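Local atomic coordinates of nine-heme cytochrome c (Desulfovibrio desulfuricans, PDB entry 1OFW), a protein that carries electrons through nine c-type hemes and may form part of a transmembrane redox complex that passes electrons to the cytoplasm for sulfate reduction. Residues T6-F17 with P32-E41; F17-G27 with M137-I146. One frame throughout, in Å; residues are numbered along the deposited sequence.

Contact 1 of 2, residues T6-F17 with P32-E41; sequences TDSGAPSAIVMF and PVVFNHLIHE. With HEC (heme c), chain C.
Ala10 CB sits over the centre of one face of the His37 ring, 3.5 Å from its centroid, a CH-pi contact; His37 NE2 binds the iron of heme c at 2.0 Å. The tight part lies next to this heme, where strands 13-16 and 33-36 form a two-stranded antiparallel sheet. Ile14 and Phe35 bond reciprocally (Phe35 N to Ile14 O, 2.9 Å), as do Met16 and Val33. Phe35, with CG anti to its backbone N (chi1 176°), swings its ring to the porphyrin, CE2 lying 3.6 Å from heme C2D; obliquely to that ring comes Met16 SD, 3.7 Å from Phe35 CB. Past the strands, Leu38 N donates to Ser12 O. The looser side is the turn at 6-9, partly open to solvent, where Glu41 OE2 takes Ser8 N through its syn lone pair (3.0 Å) and a water links Asp7 N to the same oxygen. Glu41 OE1 accepts from His37 ND1 at 2.8 Å, near the imidazole plane. With His51 on the other axial position the iron is bis-histidine coordinated, as in class III (c3-type) cytochromes. The His-carboxylate bond fixes the imidazole's rotation and would probably make it a more electron-rich ligand.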
loop_
_atom_site.group_PDB
_atom_site.type_symbol
_atom_site.label_atom_id
_atom_site.label_comp_id
_atom_site.label_asym_id
_atom_site.label_seq_id
_atom_site.Cartn_x
_atom_site.Cartn_y
_atom_site.Cartn_z
ATOM N N THR A 6 -2.574 -23.024 10.928
ATOM C CA THR A 6 -1.354 -22.922 10.150
ATOM C C THR A 6 -0.548 -24.220 10.127
ATOM O O THR A 6 -0.563 -25.010 11.081
ATOM C CB THR A 6 -0.400 -21.873 10.747
ATOM O OG1 THR A 6 -0.019 -22.310 12.080
ATOM C CG2 THR A 6 -1.061 -20.510 10.824
ATOM N N ASP A 7 0.222 -24.457 9.070
ATOM C CA ASP A 7 1.223 -25.504 9.082
ATOM C C ASP A 7 2.356 -25.183 10.052
ATOM O O ASP A 7 2.899 -26.108 10.659
ATOM C CB ASP A 7 1.782 -25.710 7.688
ATOM C CG ASP A 7 0.768 -26.439 6.812
ATOM O OD1 ASP A 7 -0.282 -26.947 7.274
ATOM O OD2 ASP A 7 1.082 -26.479 5.606
ATOM N N SER A 8 2.689 -23.913 10.227
ATOM C CA SER A 8 3.839 -23.549 11.044
ATOM C C SER A 8 3.633 -23.756 12.536
ATOM O O SER A 8 4.633 -23.887 13.245
ATOM C CB SER A 8 4.184 -22.082 10.832
ATOM O OG SER A 8 3.069 -21.232 10.948
ATOM N N GLY A 9 2.404 -23.728 13.018
ATOM C CA GLY A 9 2.080 -23.753 14.439
ATOM C C GLY A 9 2.007 -22.413 15.099
ATOM O O GLY A 9 1.797 -22.209 16.275
ATOM N N ALA A 10 2.218 -21.303 14.415
ATOM C CA ALA A 10 1.868 -19.936 14.700
ATOM C C ALA A 10 0.358 -19.811 14.745
ATOM O O ALA A 10 -0.359 -20.575 14.102
ATOM C CB ALA A 10 2.374 -18.927 13.666
ATOM N N PRO A 11 -0.169 -18.865 15.508
ATOM C CA PRO A 11 -1.603 -18.660 15.476
ATOM C C PRO A 11 -2.000 -18.187 14.074
ATOM O O PRO A 11 -1.202 -17.579 13.378
ATOM C CB PRO A 11 -1.837 -17.600 16.537
ATOM C CG PRO A 11 -0.612 -17.636 17.387
ATOM C CD PRO A 11 0.513 -17.953 16.430
ATOM N N SER A 12 -3.190 -18.564 13.687
ATOM C CA SER A 12 -3.676 -18.264 12.344
ATOM C C SER A 12 -3.743 -16.773 12.146
ATOM O O SER A 12 -3.356 -16.252 11.093
ATOM C CB SER A 12 -5.058 -18.918 12.160
ATOM O OG SER A 12 -5.463 -18.830 10.787
ATOM N N ALA A 13 -4.268 -16.106 13.156
ATOM C CA ALA A 13 -4.317 -14.649 13.220
ATOM C C ALA A 13 -3.955 -14.210 14.639
ATOM O O ALA A 13 -4.287 -14.935 15.568
ATOM C CB ALA A 13 -5.670 -14.115 12.792
ATOM N N ILE A 14 -3.280 -13.089 14.778
ATOM C CA ILE A 14 -2.576 -12.659 15.959
ATOM C C ILE A 14 -2.883 -11.192 16.240
ATOM O O ILE A 14 -2.602 -10.400 15.348
ATOM C CB ILE A 14 -1.028 -12.800 15.766
ATOM C CG1 ILE A 14 -0.578 -14.223 15.455
ATOM C CG2 ILE A 14 -0.266 -12.193 16.938
ATOM C CD1 ILE A 14 0.815 -14.399 14.868
ATOM N N VAL A 15 -3.364 -10.838 17.411
ATOM C CA VAL A 15 -3.404 -9.424 17.800
ATOM C C VAL A 15 -2.013 -9.003 18.314
ATOM O O VAL A 15 -1.473 -9.627 19.235
ATOM C CB VAL A 15 -4.426 -9.106 18.880
ATOM C CG1 VAL A 15 -4.562 -7.601 19.022
ATOM C CG2 VAL A 15 -5.793 -9.721 18.562
ATOM N N MET A 16 -1.447 -7.963 17.732
ATOM C CA MET A 16 -0.188 -7.355 18.082
ATOM C C MET A 16 -0.417 -6.042 18.805
ATOM O O MET A 16 -1.067 -5.106 18.336
ATOM C CB MET A 16 0.665 -7.115 16.831
ATOM C CG MET A 16 0.915 -8.393 16.028
ATOM S SD MET A 16 1.774 -8.111 14.480
ATOM C CE MET A 16 3.390 -7.633 15.071
ATOM N N PHE A 17 0.130 -5.967 20.026
ATOM C CA PHE A 17 -0.088 -4.841 20.897
ATOM C C PHE A 17 1.142 -3.976 21.073
ATOM O O PHE A 17 2.267 -4.404 20.781
ATOM C CB PHE A 17 -0.474 -5.338 22.310
ATOM C CG PHE A 17 -1.841 -5.976 22.367
ATOM C CD1 PHE A 17 -1.973 -7.340 22.190
ATOM C CD2 PHE A 17 -2.967 -5.237 22.606
ATOM C CE1 PHE A 17 -3.217 -7.891 22.257
ATOM C CE2 PHE A 17 -4.236 -5.773 22.677
ATOM C CZ PHE A 17 -4.350 -7.141 22.514
ATOM N N PRO A 32 -4.567 -1.770 18.186
ATOM C CA PRO A 32 -3.729 -2.924 17.882
ATOM C C PRO A 32 -3.939 -3.466 16.474
ATOM O O PRO A 32 -4.959 -3.231 15.840
ATOM C CB PRO A 32 -4.143 -3.937 18.950
ATOM C CG PRO A 32 -4.647 -3.090 20.083
ATOM C CD PRO A 32 -5.368 -1.927 19.402
ATOM N N VAL A 33 -2.952 -4.190 15.997
ATOM C CA VAL A 33 -2.924 -4.773 14.647
ATOM C C VAL A 33 -3.244 -6.257 14.666
ATOM O O VAL A 33 -2.586 -6.996 15.409
ATOM C CB VAL A 33 -1.540 -4.556 14.029
ATOM C CG1 VAL A 33 -1.429 -5.247 12.694
ATOM C CG2 VAL A 33 -1.240 -3.061 13.888
ATOM N N VAL A 34 -4.214 -6.674 13.864
ATOM C CA VAL A 34 -4.473 -8.108 13.729
ATOM C C VAL A 34 -3.753 -8.577 12.468
ATOM O O VAL A 34 -4.068 -8.190 11.340
ATOM C CB VAL A 34 -5.957 -8.431 13.670
ATOM C CG1 VAL A 34 -6.137 -9.939 13.524
ATOM C CG2 VAL A 34 -6.674 -7.948 14.924
ATOM N N PHE A 35 -2.722 -9.371 12.643
ATOM C CA PHE A 35 -1.845 -9.875 11.622
ATOM C C PHE A 35 -2.315 -11.269 11.229
ATOM O O PHE A 35 -2.438 -12.134 12.096
ATOM C CB PHE A 35 -0.411 -9.909 12.145
ATOM C CG PHE A 35 0.571 -10.526 11.174
ATOM C CD1 PHE A 35 0.947 -9.860 10.012
ATOM C CD2 PHE A 35 1.118 -11.770 11.378
ATOM C CE1 PHE A 35 1.831 -10.389 9.124
ATOM C CE2 PHE A 35 2.015 -12.288 10.473
ATOM C CZ PHE A 35 2.381 -11.642 9.317
ATOM N N ASN A 36 -2.588 -11.498 9.947
ATOM C CA ASN A 36 -3.046 -12.779 9.432
ATOM C C ASN A 36 -1.850 -13.616 9.025
ATOM O O ASN A 36 -1.300 -13.542 7.914
ATOM C CB ASN A 36 -4.026 -12.541 8.264
ATOM C CG ASN A 36 -4.799 -13.813 7.963
ATOM O OD1 ASN A 36 -4.199 -14.885 8.011
ATOM N ND2 ASN A 36 -6.093 -13.697 7.645
ATOM N N HIS A 37 -1.368 -14.414 9.992
ATOM C CA HIS A 37 -0.172 -15.197 9.800
ATOM C C HIS A 37 -0.383 -16.268 8.741
ATOM O O HIS A 37 0.510 -16.581 7.968
ATOM C CB HIS A 37 0.269 -15.821 11.140
ATOM C CG HIS A 37 1.698 -16.241 11.165
ATOM N ND1 HIS A 37 2.218 -17.346 10.538
ATOM C CD2 HIS A 37 2.792 -15.652 11.746
ATOM C CE1 HIS A 37 3.519 -17.422 10.743
ATOM N NE2 HIS A 37 3.904 -16.396 11.480
ATOM N N LEU A 38 -1.596 -16.823 8.732
ATOM C CA LEU A 38 -1.926 -17.881 7.768
ATOM C C LEU A 38 -1.711 -17.372 6.350
ATOM O O LEU A 38 -1.070 -18.073 5.564
ATOM C CB LEU A 38 -3.357 -18.336 8.014
ATOM C CG LEU A 38 -3.907 -19.400 7.040
ATOM C CD1 LEU A 38 -3.343 -20.756 7.407
ATOM C CD2 LEU A 38 -5.424 -19.423 6.999
ATOM N N ILE A 39 -2.240 -16.173 6.082
ATOM C CA ILE A 39 -2.109 -15.655 4.704
ATOM C C ILE A 39 -0.667 -15.430 4.368
ATOM O O ILE A 39 -0.171 -15.763 3.273
ATOM C CB ILE A 39 -2.970 -14.383 4.528
ATOM C CG1 ILE A 39 -4.438 -14.781 4.287
ATOM C CG2 ILE A 39 -2.449 -13.442 3.479
ATOM C CD1 ILE A 39 -5.399 -13.616 4.487
ATOM N N HIS A 40 0.068 -14.851 5.323
ATOM C CA HIS A 40 1.458 -14.510 5.043
ATOM C C HIS A 40 2.352 -15.741 4.892
ATOM O O HIS A 40 3.167 -15.813 3.979
ATOM C CB HIS A 40 1.997 -13.586 6.140
ATOM C CG HIS A 40 1.540 -12.152 5.963
ATOM N ND1 HIS A 40 0.311 -11.676 6.384
ATOM C CD2 HIS A 40 2.186 -11.093 5.412
ATOM C CE1 HIS A 40 0.223 -10.389 6.083
ATOM N NE2 HIS A 40 1.350 -10.011 5.502
ATOM N N GLU A 41 2.231 -16.778 5.721
ATOM C CA GLU A 41 3.136 -17.924 5.598
ATOM C C GLU A 41 2.801 -18.702 4.329
ATOM O O GLU A 41 3.713 -19.361 3.825
ATOM C CB GLU A 41 3.092 -18.788 6.850
ATOM C CG GLU A 41 1.850 -19.663 7.014
ATOM C CD GLU A 41 1.957 -20.486 8.301
ATOM O OE1 GLU A 41 1.897 -19.875 9.391
ATOM O OE2 GLU A 41 2.113 -21.730 8.236
HETATM FE FE HEC C . 5.789 -15.925 12.004
HETATM C CHA HEC C . 4.453 -14.822 14.930
HETATM C CHB HEC C . 6.456 -18.975 13.416
HETATM C CHC HEC C . 6.617 -17.157 8.950
HETATM C CHD HEC C . 5.638 -12.761 10.714
HETATM N NA HEC C . 5.522 -16.722 13.799
HETATM C C1A HEC C . 4.915 -16.121 14.879
HETATM C C2A HEC C . 4.884 -17.063 15.993
HETATM C C3A HEC C . 5.450 -18.201 15.571
HETATM C C4A HEC C . 5.857 -18.012 14.197
HETATM C CMA HEC C . 5.682 -19.533 16.317
HETATM C CAA HEC C . 4.333 -16.761 17.403
HETATM C CBA HEC C . 5.546 -16.288 18.239
HETATM C CGA HEC C . 5.267 -15.705 19.598
HETATM O O1A HEC C . 4.189 -15.133 19.855
HETATM O O2A HEC C . 6.191 -15.839 20.447
HETATM N NB HEC C . 6.455 -17.684 11.340
HETATM C C1B HEC C . 6.698 -18.846 12.073
HETATM C C2B HEC C . 7.223 -19.871 11.189
HETATM C C3B HEC C . 7.208 -19.391 9.933
HETATM C C4B HEC C . 6.728 -18.007 10.038
HETATM C CMB HEC C . 7.680 -21.267 11.681
HETATM C CAB HEC C . 7.579 -20.044 8.607
HETATM C CBB HEC C . 6.716 -21.271 8.289
HETATM N NC HEC C . 6.076 -15.118 10.211
HETATM C C1C HEC C . 6.408 -15.794 9.074
HETATM C C2C HEC C . 6.522 -14.873 7.972
HETATM C C3C HEC C . 6.294 -13.640 8.457
HETATM C C4C HEC C . 5.994 -13.774 9.858
HETATM C CMC HEC C . 6.912 -15.281 6.536
HETATM C CAC HEC C . 6.398 -12.278 7.762
HETATM C CBC HEC C . 5.531 -12.125 6.508
HETATM N ND HEC C . 5.224 -14.146 12.696
HETATM C C1D HEC C . 5.219 -12.941 12.018
HETATM C C2D HEC C . 4.676 -11.914 12.855
HETATM C C3D HEC C . 4.262 -12.486 14.001
HETATM C C4D HEC C . 4.644 -13.894 13.911
HETATM C CMD HEC C . 4.588 -10.425 12.409
HETATM C CAD HEC C . 3.525 -11.849 15.180
HETATM C CBD HEC C . 4.450 -11.518 16.371
HETATM C CGD HEC C . 3.593 -10.931 17.528
HETATM O O1D HEC C . 4.008 -9.844 17.975
HETATM O O2D HEC C . 2.596 -11.529 17.961
HETATM O O HOH W 1 -0.225 -22.797 6.673
HETATM O O HOH W 2 -6.177 -16.428 9.589
#

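Contact 2 of 2, residues F17-G27 with M137-I146; sequences FPVGEKPNPKG and MTPEQMQKGI. With HEC (heme c), chain G.
The second half of helix 139-147, with Met137 just ahead of it, packs on the irregular loop that follows strand 13-16, and the Phe17 ring lies flat against the helix backbone. Gly145 CA stands over the middle of one ring face, 3.5 Å from the centroid and 8° off the normal, a CH-pi contact made at a helical position that has no side chain to hold the ring off. Two sulfurs meet the ring at its edge: Met142 SD is 3.9 Å from Phe17 CD2, and Met137 SD approaches Phe17 CE2 equally closely, both Met-aromatic contacts. Met142 leaves the helix with CG anti to its backbone N and then bends at chi2 (71°), which carries its CE across Pro18 at about a right angle, 3.8 Å from Pro18 CG. Ile146 covers the same proline, its CG1 3.9 Å from Pro18 CG. Pro18 is the centre of an inverse gamma turn, and its CB also approaches a propionate oxygen of heme c, O2D, at 3.6 Å.

Farther along the loop the contact turns polar. Gln143 folds back at chi2 (-63°) and gives NE2 to Asn24 O at 2.8 Å, with the acceptor close to its amide plane. Gly27 N reaches the same carbonyl from the opposite face, closing the type I turn 24-27, so two donors grip this oxygen. A water joins Gln143 OE1 to Asn24 N, and both ends of the glutamine amide thereby engage the backbone of Asn24. The whole is a helix closing over the loop between strands 13-16 and 33-36, with Phe17 and Pro18 lining a heme pocket in a domain of the class III cytochrome c family.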
loop_
_atom_site.group_PDB
_atom_site.type_symbol
_atom_site.label_atom_id
_atom_site.label_comp_id
_atom_site.label_asym_id
_atom_site.label_seq_id
_atom_site.Cartn_x
_atom_site.Cartn_y
_atom_site.Cartn_z
ATOM N N PHE A 17 0.130 -5.967 20.026
ATOM C CA PHE A 17 -0.088 -4.841 20.897
ATOM C C PHE A 17 1.142 -3.976 21.073
ATOM O O PHE A 17 2.267 -4.404 20.781
ATOM C CB PHE A 17 -0.474 -5.338 22.310
ATOM C CG PHE A 17 -1.841 -5.976 22.367
ATOM C CD1 PHE A 17 -1.973 -7.340 22.190
ATOM C CD2 PHE A 17 -2.967 -5.237 22.606
ATOM C CE1 PHE A 17 -3.217 -7.891 22.257
ATOM C CE2 PHE A 17 -4.236 -5.773 22.677
ATOM C CZ PHE A 17 -4.350 -7.141 22.514
ATOM N N PRO A 18 0.933 -2.748 21.528
ATOM C CA PRO A 18 2.070 -1.829 21.748
ATOM C C PRO A 18 2.823 -2.151 23.039
ATOM O O PRO A 18 2.664 -1.494 24.060
ATOM C CB PRO A 18 1.390 -0.448 21.830
ATOM C CG PRO A 18 0.045 -0.768 22.341
ATOM C CD PRO A 18 -0.340 -2.084 21.788
ATOM N N VAL A 19 3.669 -3.179 22.890
ATOM C CA VAL A 19 4.384 -3.727 24.044
ATOM C C VAL A 19 5.552 -2.849 24.452
ATOM O O VAL A 19 6.427 -2.522 23.675
ATOM C CB VAL A 19 4.840 -5.158 23.705
ATOM C CG1 VAL A 19 5.802 -5.677 24.768
ATOM C CG2 VAL A 19 3.605 -6.051 23.557
ATOM N N GLY A 20 5.562 -2.451 25.725
ATOM C CA GLY A 20 6.619 -1.598 26.258
ATOM C C GLY A 20 6.694 -1.775 27.772
ATOM O O GLY A 20 5.811 -2.398 28.378
ATOM N N GLU A 21 7.712 -1.241 28.438
ATOM C CA GLU A 21 7.600 -1.464 29.898
ATOM C C GLU A 21 7.105 -0.234 30.637
ATOM O O GLU A 21 6.726 -0.313 31.817
ATOM C CB GLU A 21 8.919 -1.969 30.484
ATOM C CG GLU A 21 8.902 -3.482 30.690
ATOM N N LYS A 22 7.060 0.933 29.985
ATOM C CA LYS A 22 6.429 2.062 30.678
ATOM C C LYS A 22 4.932 1.851 30.784
ATOM O O LYS A 22 4.241 1.488 29.827
ATOM C CB LYS A 22 6.758 3.389 29.989
ATOM C CG LYS A 22 8.276 3.580 29.857
ATOM C CD LYS A 22 8.639 5.009 29.508
ATOM C CE LYS A 22 10.131 5.141 29.239
ATOM N NZ LYS A 22 10.791 6.245 29.987
ATOM N N PRO A 23 4.385 2.055 31.981
ATOM C CA PRO A 23 2.946 1.960 32.151
ATOM C C PRO A 23 2.189 2.822 31.138
ATOM O O PRO A 23 2.590 3.929 30.789
ATOM C CB PRO A 23 2.740 2.524 33.562
ATOM C CG PRO A 23 4.021 2.212 34.281
ATOM C CD PRO A 23 5.098 2.347 33.242
ATOM N N ASN A 24 1.081 2.252 30.662
ATOM C CA ASN A 24 0.205 2.969 29.738
ATOM C C ASN A 24 -1.244 2.768 30.117
ATOM O O ASN A 24 -2.063 2.196 29.403
ATOM C CB ASN A 24 0.474 2.460 28.314
ATOM C CG ASN A 24 -0.143 3.364 27.281
ATOM O OD1 ASN A 24 -0.831 4.346 27.516
ATOM N ND2 ASN A 24 0.090 2.970 26.027
ATOM N N PRO A 25 -1.621 3.247 31.304
ATOM C CA PRO A 25 -2.945 2.968 31.835
ATOM C C PRO A 25 -4.095 3.575 31.050
ATOM O O PRO A 25 -5.196 3.004 31.140
ATOM C CB PRO A 25 -2.922 3.614 33.238
ATOM C CG PRO A 25 -1.808 4.592 33.209
ATOM C CD PRO A 25 -0.810 4.085 32.197
ATOM N N LYS A 26 -3.894 4.668 30.310
ATOM C CA LYS A 26 -5.034 5.159 29.530
ATOM C C LYS A 26 -5.064 4.556 28.135
ATOM O O LYS A 26 -5.952 4.896 27.356
ATOM C CB LYS A 26 -5.040 6.695 29.442
ATOM C CG LYS A 26 -5.718 7.246 30.699
ATOM C CD LYS A 26 -5.579 8.741 30.865
ATOM C CE LYS A 26 -5.647 9.098 32.356
ATOM N NZ LYS A 26 -6.359 10.385 32.573
ATOM N N GLY A 27 -4.150 3.652 27.822
ATOM C CA GLY A 27 -4.200 3.039 26.489
ATOM C C GLY A 27 -3.944 4.062 25.395
ATOM O O GLY A 27 -4.585 4.061 24.328
ATOM N N MET A 137 -12.917 -5.422 21.448
ATOM C CA MET A 137 -11.859 -5.430 22.464
ATOM C C MET A 137 -12.124 -4.406 23.549
ATOM O O MET A 137 -12.444 -3.268 23.220
ATOM C CB MET A 137 -10.512 -5.119 21.787
ATOM C CG MET A 137 -9.374 -5.080 22.795
ATOM S SD MET A 137 -7.832 -4.464 22.130
ATOM C CE MET A 137 -8.169 -2.754 21.849
ATOM N N THR A 138 -11.999 -4.737 24.823
ATOM C CA THR A 138 -12.251 -3.746 25.864
ATOM C C THR A 138 -10.978 -3.032 26.269
ATOM O O THR A 138 -9.865 -3.489 26.013
ATOM C CB THR A 138 -12.776 -4.432 27.154
ATOM O OG1 THR A 138 -11.746 -5.320 27.630
ATOM C CG2 THR A 138 -14.004 -5.287 26.916
ATOM N N PRO A 139 -11.055 -1.907 26.976
ATOM C CA PRO A 139 -9.841 -1.300 27.528
ATOM C C PRO A 139 -9.079 -2.190 28.489
ATOM O O PRO A 139 -7.850 -2.140 28.556
ATOM C CB PRO A 139 -10.380 -0.083 28.283
ATOM C CG PRO A 139 -11.683 0.215 27.621
ATOM C CD PRO A 139 -12.271 -1.131 27.253
ATOM N N GLU A 140 -9.758 -3.051 29.252
ATOM C CA GLU A 140 -9.046 -4.024 30.078
ATOM C C GLU A 140 -8.237 -5.033 29.258
ATOM O O GLU A 140 -7.092 -5.371 29.612
ATOM C CB GLU A 140 -10.092 -4.722 30.973
ATOM C CG GLU A 140 -11.113 -3.710 31.514
ATOM C CD GLU A 140 -12.354 -3.476 30.685
ATOM O OE1 GLU A 140 -13.217 -4.370 30.494
ATOM O OE2 GLU A 140 -12.550 -2.361 30.179
ATOM N N GLN A 141 -8.819 -5.522 28.161
ATOM C CA GLN A 141 -8.085 -6.411 27.253
ATOM C C GLN A 141 -6.872 -5.708 26.648
ATOM O O GLN A 141 -5.784 -6.250 26.528
ATOM C CB GLN A 141 -9.040 -6.906 26.169
ATOM C CG GLN A 141 -9.881 -8.104 26.595
ATOM C CD GLN A 141 -10.991 -8.397 25.601
ATOM O OE1 GLN A 141 -11.517 -7.558 24.890
ATOM N NE2 GLN A 141 -11.338 -9.674 25.577
ATOM N N MET A 142 -7.041 -4.443 26.271
ATOM C CA MET A 142 -5.873 -3.665 25.771
ATOM C C MET A 142 -4.754 -3.617 26.761
ATOM O O MET A 142 -3.587 -3.786 26.428
ATOM C CB MET A 142 -6.398 -2.268 25.387
ATOM C CG MET A 142 -5.290 -1.345 24.871
ATOM S SD MET A 142 -4.716 -1.863 23.232
ATOM C CE MET A 142 -3.752 -0.443 22.751
ATOM N N GLN A 143 -5.104 -3.383 28.067
ATOM C CA GLN A 143 -4.076 -3.334 29.086
ATOM C C GLN A 143 -3.340 -4.652 29.226
ATOM O O GLN A 143 -2.126 -4.748 29.325
ATOM C CB GLN A 143 -4.656 -2.981 30.478
ATOM C CG GLN A 143 -5.124 -1.524 30.561
ATOM C CD GLN A 143 -3.954 -0.573 30.362
ATOM O OE1 GLN A 143 -2.952 -0.661 31.086
ATOM N NE2 GLN A 143 -4.066 0.264 29.338
ATOM N N LYS A 144 -4.127 -5.737 29.209
ATOM C CA LYS A 144 -3.478 -7.045 29.311
ATOM C C LYS A 144 -2.586 -7.337 28.124
ATOM O O LYS A 144 -1.538 -7.958 28.235
ATOM C CB LYS A 144 -4.526 -8.148 29.483
ATOM C CG LYS A 144 -5.431 -7.948 30.701
ATOM C CD LYS A 144 -6.453 -9.076 30.850
ATOM C CE LYS A 144 -6.764 -9.296 32.334
ATOM N NZ LYS A 144 -8.183 -9.707 32.562
ATOM N N GLY A 145 -3.027 -6.824 26.955
ATOM C CA GLY A 145 -2.208 -7.041 25.772
ATOM C C GLY A 145 -0.865 -6.368 25.867
ATOM O O GLY A 145 0.219 -6.841 25.559
ATOM N N ILE A 146 -0.976 -5.127 26.364
ATOM C CA ILE A 146 0.217 -4.324 26.542
ATOM C C ILE A 146 1.164 -4.944 27.565
ATOM O O ILE A 146 2.369 -4.995 27.291
ATOM C CB ILE A 146 -0.156 -2.891 26.951
ATOM C CG1 ILE A 146 -0.896 -2.166 25.808
ATOM C CG2 ILE A 146 1.093 -2.182 27.436
ATOM C CD1 ILE A 146 -1.417 -0.810 26.216
HETATM FE FE HEC G . 1.660 1.226 12.734
HETATM C CHA HEC G . 2.792 0.013 15.732
HETATM C CHB HEC G . 1.578 4.362 14.068
HETATM C CHC HEC G . 0.584 2.463 9.744
HETATM C CHD HEC G . 1.802 -1.919 11.413
HETATM N NA HEC G . 2.129 1.998 14.515
HETATM C C1A HEC G . 2.627 1.364 15.663
HETATM C C2A HEC G . 2.981 2.337 16.671
HETATM C C3A HEC G . 2.636 3.538 16.188
HETATM C C4A HEC G . 2.086 3.345 14.848
HETATM C CMA HEC G . 2.757 4.917 16.864
HETATM C CAA HEC G . 3.651 1.988 18.006
HETATM C CBA HEC G . 2.657 1.493 19.077
HETATM C CGA HEC G . 1.662 2.537 19.539
HETATM O O1A HEC G . 2.123 3.601 20.055
HETATM O O2A HEC G . 0.439 2.279 19.419
HETATM N NB HEC G . 1.171 3.040 12.064
HETATM C C1B HEC G . 1.129 4.232 12.768
HETATM C C2B HEC G . 0.550 5.274 11.941
HETATM C C3B HEC G . 0.298 4.725 10.730
HETATM C C4B HEC G . 0.691 3.340 10.800
HETATM C CMB HEC G . 0.263 6.700 12.444
HETATM C CAB HEC G . -0.323 5.343 9.473
HETATM C CBB HEC G . 0.429 6.657 9.086
HETATM N NC HEC G . 1.240 0.425 10.963
HETATM C C1C HEC G . 0.809 1.102 9.838
HETATM C C2C HEC G . 0.626 0.167 8.764
HETATM C C3C HEC G . 0.953 -1.061 9.224
HETATM C C4C HEC G . 1.359 -0.891 10.591
HETATM C CMC HEC G . 0.090 0.597 7.382
HETATM C CAC HEC G . 0.828 -2.425 8.520
HETATM C CBC HEC G . 1.562 -2.482 7.161
HETATM N ND HEC G . 2.153 -0.579 13.432
HETATM C C1D HEC G . 2.081 -1.774 12.751
HETATM C C2D HEC G . 2.328 -2.877 13.668
HETATM C C3D HEC G . 2.566 -2.335 14.874
HETATM C C4D HEC G . 2.519 -0.906 14.733
HETATM C CMD HEC G . 2.318 -4.373 13.272
HETATM C CAD HEC G . 2.831 -3.098 16.192
HETATM C CBD HEC G . 1.478 -3.441 16.886
HETATM C CGD HEC G . 0.892 -2.283 17.641
HETATM O O1D HEC G . -0.283 -1.850 17.417
HETATM O O2D HEC G . 1.621 -1.775 18.535
HETATM O O HOH W 3 -0.301 -0.448 30.799
#

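How the contacts relate
Phe17 belongs to both contacts: it ends the chain segment of contact 1 that carries strand 13-16 and begins the loop of contact 2. The centres lie about 20 Å apart, but the two touch directly through Pro32, whose CG is 3.4 Å from Met142 SD and whose CD is 3.8 Å from Met137 CE. Helix 139-147 is thus packed against the Phe17-Pro32 end of the sheet, away from His37. Contact 1 supplies two axial ligands, His37 and His40, to two different hemes. The two contacts also share a further heme, which contact 2 meets at a propionate, with Pro18 N 3.2 Å from O2D; Met16, Phe17, Pro32 and Val33 of contact 1 line the same pocket as Pro18.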